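Local coordinates for francisella virulence factor (Francisella novicida, PDB 5EVF), which is a conserved Francisella virulence protein of unknown function, built as a small single-domain fold with one long helix packed on a mixed beta-sheet, at residues A[51-54]-A[58-61]; A[62-67]-A[79-84]. All coordinates share one frame; numbering follows the deposited sequence.

Contact 1: A[51-54]-A[58-61]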
loop_
_atom_site.group_PDB
_atom_site.type_symbol
_atom_site.label_atom_id
_atom_site.label_comp_id
_atom_site.label_asym_id
_atom_site.label_seq_id
_atom_site.Cartn_x
_atom_site.Cartn_y
_atom_site.Cartn_z
ATOM N N SER A 51 6.809 16.134 4.272
ATOM C CA SER A 51 8.034 16.891 4.536
ATOM C C SER A 51 8.220 17.893 3.397
ATOM O O SER A 51 7.288 18.655 3.103
ATOM C CB SER A 51 9.178 15.910 4.743
ATOM O OG SER A 51 10.390 16.603 4.961
ATOM N N ASN A 52 9.374 17.917 2.733
ATOM C CA ASN A 52 9.678 18.872 1.678
ATOM C C ASN A 52 9.561 18.259 0.294
ATOM O O ASN A 52 10.006 18.863 -0.686
ATOM C CB ASN A 52 11.083 19.428 1.873
ATOM C CG ASN A 52 12.072 18.344 2.234
ATOM O OD1 ASN A 52 12.241 17.375 1.486
ATOM N ND2 ASN A 52 12.723 18.487 3.393
ATOM N N GLU A 53 8.987 17.071 0.193
ATOM C CA GLU A 53 8.844 16.435 -1.105
ATOM C C GLU A 53 7.795 17.172 -1.924
ATOM O O GLU A 53 6.702 17.467 -1.434
ATOM C CB GLU A 53 8.466 14.963 -0.939
ATOM C CG GLU A 53 8.322 14.231 -2.251
ATOM C CD GLU A 53 9.625 14.182 -3.016
ATOM O OE1 GLU A 53 10.547 13.499 -2.539
ATOM O OE2 GLU A 53 9.708 14.829 -4.079
ATOM N N LYS A 54 8.142 17.492 -3.167
ATOM C CA LYS A 54 7.209 18.099 -4.097
ATOM C C LYS A 54 6.741 17.127 -5.166
ATOM O O LYS A 54 5.761 17.418 -5.860
ATOM C CB LYS A 54 7.841 19.327 -4.770
ATOM C CG LYS A 54 8.550 20.291 -3.823
ATOM C CD LYS A 54 9.573 21.132 -4.588
ATOM C CE LYS A 54 10.826 21.410 -3.767
ATOM N NZ LYS A 54 10.689 22.608 -2.890
ATOM N N LYS A 58 6.486 10.213 -6.516
ATOM C CA LYS A 58 7.528 9.488 -5.798
ATOM C C LYS A 58 7.037 9.006 -4.447
ATOM O O LYS A 58 7.389 7.900 -4.021
ATOM C CB LYS A 58 8.765 10.365 -5.612
ATOM C CG LYS A 58 9.541 10.602 -6.885
ATOM C CD LYS A 58 10.692 11.568 -6.656
ATOM C CE LYS A 58 11.861 10.901 -5.960
ATOM N NZ LYS A 58 13.074 11.767 -6.080
ATOM N N LEU A 59 6.230 9.817 -3.758
ATOM C CA LEU A 59 5.674 9.383 -2.478
ATOM C C LEU A 59 4.698 8.234 -2.668
ATOM O O LEU A 59 4.687 7.285 -1.885
ATOM C CB LEU A 59 4.993 10.549 -1.764
ATOM C CG LEU A 59 5.947 11.618 -1.216
ATOM C CD1 LEU A 59 5.197 12.824 -0.685
ATOM C CD2 LEU A 59 6.838 11.014 -0.122
ATOM N N CYS A 60 3.849 8.311 -3.690
ATOM C CA CYS A 60 2.977 7.180 -3.988
ATOM C C CYS A 60 3.803 5.937 -4.304
ATOM O O CYS A 60 3.529 4.843 -3.797
ATOM C CB CYS A 60 2.057 7.557 -5.150
ATOM S SG CYS A 60 0.918 6.263 -5.659
ATOM N N ASP A 61 4.860 6.092 -5.097
ATOM C CA ASP A 61 5.680 4.926 -5.415
ATOM C C ASP A 61 6.374 4.369 -4.173
ATOM O O ASP A 61 6.486 3.146 -4.012
ATOM C CB ASP A 61 6.715 5.282 -6.476
ATOM C CG ASP A 61 7.295 4.043 -7.125
ATOM O OD1 ASP A 61 6.527 3.337 -7.823
ATOM O OD2 ASP A 61 8.491 3.753 -6.906
#
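Glu53 and Leu59 show how an acidic side chain can serve a contact through its methylenes while its carboxylate is engaged elsewhere. The loop leading up to them is tied back to the protein by a backbone hydrogen bond between Ser51 and Glu92; the Asn52 side chain uses OD1 to accept a hydrogen bond from N of Ser2, a residue left over from the expression tag. Glu53 follows, its side chain directed at the helix. The position of its CG, anti to the backbone N (chi1 -179°), carries that atom to 3.7 Å from CG of Leu59. This methylene meets the leucine at its branch point, with CD1 and CD2 of Leu59 close by; CB of Glu53 adds a second touch, 3.9 Å from Leu59 CD1. The two side chains run antiparallel past one another, aliphatic carbon alongside aliphatic carbon.

This loop joins strand 42-49 to helix 56-73, the first connection of a split beta-alpha-beta unit, and the contact lies where the helix begins. A bend at chi2 (63°) swings the glutamate carboxylate round, and OE2 accepts a hydrogen bond from the backbone N of Asp55. Asp55 OD1 in turn accepts one from Lys58 N, linking loop and first helical turn in relay. Lys58 flanks the carboxylate loosely, its CD 4.3 Å from Glu53 OE2; its NZ lies 4.7 Å from Glu53 OE1, too far for a salt bridge, though the opposite charges may attract weakly.

Contact 2: A[62-67]-A[79-84]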
loop_
_atom_site.group_PDB
_atom_site.type_symbol
_atom_site.label_atom_id
_atom_site.label_comp_id
_atom_site.label_asym_id
_atom_site.label_seq_id
_atom_site.Cartn_x
_atom_site.Cartn_y
_atom_site.Cartn_z
ATOM N N LYS A 62 6.858 5.252 -3.301
ATOM C CA LYS A 62 7.471 4.824 -2.048
ATOM C C LYS A 62 6.481 4.008 -1.231
ATOM O O LYS A 62 6.816 2.938 -0.708
ATOM C CB LYS A 62 7.923 6.059 -1.265
ATOM C CG LYS A 62 8.587 5.784 0.084
ATOM C CD LYS A 62 10.100 5.897 0.003
ATOM C CE LYS A 62 10.772 5.366 1.266
ATOM N NZ LYS A 62 10.475 6.178 2.493
ATOM N N ASN A 63 5.250 4.510 -1.107
ATOM C CA ASN A 63 4.204 3.751 -0.424
ATOM C C ASN A 63 3.961 2.408 -1.099
ATOM O O ASN A 63 3.759 1.382 -0.426
ATOM C CB ASN A 63 2.900 4.554 -0.377
ATOM C CG ASN A 63 2.956 5.701 0.596
ATOM O OD1 ASN A 63 3.704 5.642 1.567
ATOM N ND2 ASN A 63 2.087 6.701 0.414
ATOM N N LEU A 64 3.968 2.390 -2.428
ATOM C CA LEU A 64 3.637 1.160 -3.144
ATOM C C LEU A 64 4.716 0.102 -2.950
ATOM O O LEU A 64 4.403 -1.079 -2.759
ATOM C CB LEU A 64 3.433 1.457 -4.636
ATOM C CG LEU A 64 3.212 0.237 -5.534
ATOM C CD1 LEU A 64 1.974 -0.544 -5.094
ATOM C CD2 LEU A 64 3.101 0.689 -6.990
ATOM N N LYS A 65 5.992 0.494 -3.009
ATOM C CA LYS A 65 7.043 -0.510 -2.854
ATOM C C LYS A 65 6.999 -1.141 -1.470
ATOM O O LYS A 65 7.195 -2.356 -1.335
ATOM C CB LYS A 65 8.420 0.084 -3.154
ATOM C CG LYS A 65 8.507 0.489 -4.629
ATOM C CD LYS A 65 9.618 -0.234 -5.376
ATOM C CE LYS A 65 9.246 -0.384 -6.865
ATOM N NZ LYS A 65 10.073 -1.384 -7.594
ATOM N N GLU A 66 6.717 -0.345 -0.433
ATOM C CA GLU A 66 6.562 -0.933 0.896
ATOM C C GLU A 66 5.325 -1.826 0.951
ATOM O O GLU A 66 5.344 -2.894 1.576
ATOM C CB GLU A 66 6.503 0.170 1.961
ATOM C CG GLU A 66 6.464 -0.341 3.399
ATOM C CD GLU A 66 7.691 -1.155 3.770
ATOM O OE1 GLU A 66 8.771 -0.903 3.205
ATOM O OE2 GLU A 66 7.568 -2.065 4.631
ATOM N N ALA A 67 4.245 -1.417 0.290
ATOM C CA ALA A 67 3.026 -2.224 0.333
ATOM C C ALA A 67 3.232 -3.569 -0.350
ATOM O O ALA A 67 2.705 -4.593 0.110
ATOM C CB ALA A 67 1.872 -1.457 -0.305
ATOM N N ILE A 79 -1.972 -7.391 -5.541
ATOM C CA ILE A 79 -2.544 -6.294 -4.766
ATOM C C ILE A 79 -3.191 -5.318 -5.729
ATOM O O ILE A 79 -2.723 -5.134 -6.855
ATOM C CB ILE A 79 -1.526 -5.545 -3.884
ATOM C CG1 ILE A 79 -0.410 -4.933 -4.729
ATOM C CG2 ILE A 79 -0.965 -6.466 -2.830
ATOM C CD1 ILE A 79 0.487 -4.022 -3.885
ATOM N N LYS A 80 -4.279 -4.696 -5.274
ATOM C CA LYS A 80 -4.942 -3.610 -5.982
ATOM C C LYS A 80 -4.893 -2.411 -5.052
ATOM O O LYS A 80 -5.347 -2.509 -3.910
ATOM C CB LYS A 80 -6.389 -3.975 -6.334
ATOM C CG LYS A 80 -6.533 -5.281 -7.120
ATOM C CD LYS A 80 -7.999 -5.534 -7.506
ATOM C CE LYS A 80 -8.199 -6.954 -8.043
ATOM N NZ LYS A 80 -9.654 -7.294 -8.200
ATOM N N TYR A 81 -4.331 -1.293 -5.518
ATOM C CA TYR A 81 -4.024 -0.209 -4.600
ATOM C C TYR A 81 -4.449 1.149 -5.154
ATOM O O TYR A 81 -4.710 1.324 -6.356
ATOM C CB TYR A 81 -2.518 -0.178 -4.290
ATOM C CG TYR A 81 -1.763 0.441 -5.431
ATOM C CD1 TYR A 81 -1.525 -0.273 -6.604
ATOM C CD2 TYR A 81 -1.352 1.771 -5.376
ATOM C CE1 TYR A 81 -0.862 0.313 -7.682
ATOM C CE2 TYR A 81 -0.700 2.359 -6.456
ATOM C CZ TYR A 81 -0.466 1.627 -7.599
ATOM O OH TYR A 81 0.187 2.209 -8.663
ATOM N N ILE A 82 -4.490 2.120 -4.241
ATOM C CA ILE A 82 -4.728 3.520 -4.586
ATOM C C ILE A 82 -3.947 4.385 -3.604
ATOM O O ILE A 82 -3.851 4.063 -2.420
ATOM C CB ILE A 82 -6.237 3.844 -4.575
ATOM C CG1 ILE A 82 -6.485 5.295 -5.009
ATOM C CG2 ILE A 82 -6.833 3.586 -3.179
ATOM C CD1 ILE A 82 -7.947 5.593 -5.269
ATOM N N CYS A 83 -3.347 5.462 -4.102
ATOM C CA CYS A 83 -2.704 6.443 -3.240
ATOM C C CYS A 83 -3.694 7.534 -2.862
ATOM O O CYS A 83 -4.511 7.958 -3.689
ATOM C CB CYS A 83 -1.489 7.039 -3.950
ATOM S SG CYS A 83 -0.142 5.840 -3.987
ATOM N N LEU A 84 -3.596 8.004 -1.612
ATOM C CA LEU A 84 -4.591 8.868 -0.997
ATOM C C LEU A 84 -3.907 10.058 -0.326
ATOM O O LEU A 84 -2.790 9.942 0.184
ATOM C CB LEU A 84 -5.425 8.090 0.043
ATOM C CG LEU A 84 -6.166 6.872 -0.525
ATOM C CD1 LEU A 84 -6.634 5.953 0.597
ATOM C CD2 LEU A 84 -7.340 7.313 -1.384
#
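Leu64 meets Tyr81 as a methyl group set squarely over an aromatic face, a CH-pi contact in which CD1 lies 3.8 Å from the ring centroid and only 8° off the ring normal. With chi1 at 174° the leucine's branch point lies opposite the amide nitrogen, and the two methyls beyond it meet the ring: CD2 falls farther along, 3.7 Å from CZ of Tyr81 and close to the hydroxyl. The leucine side chain thus runs nearly perpendicular to that of the tyrosine, whose CG sits between its own backbone N and carbonyl carbon (chi1 78°).

Here helix 56-73 packs on one face of the mixed sheet, as in a split beta-alpha-beta unit: strands 42-49 and 78-84 run the same way, with strand 95-103 between them. The axes of the two short segments approach to 9.6 Å. Leu98 from the central strand and Val28 from strand 27-30 also touch Leu64 and Tyr81.

Ile79 completes the apolar set. Its CG1 takes the same place as CG of Tyr81, and the extended second torsion carries Ile79 CD1 to within 4.0 Å of Leu64 CD1. Toward the helix backbone, Ile79 CD1 comes to 4.5 Å from C of buried Ala67.

Successive parts of helix 56-73 serve both contacts, and the change in chemistry follows the change in depth. Contact 1 lies about 15 Å from the centre of the chain and holds the helix start against its own incoming loop, with the aliphatic parts of Glu53 and Lys58 set beside a buried leucine. Contact 2, its centre about 3 Å from that of the chain, sets the helix on the sheet through leucine, isoleucine, alanine and an aromatic face, and buries more surface, 224 against 144 Å². Their centres are about 13 Å apart, yet they are covalently joined: the disulfide between Cys60 and Cys83 fastens the helical segment of contact 1 to the strand of contact 2.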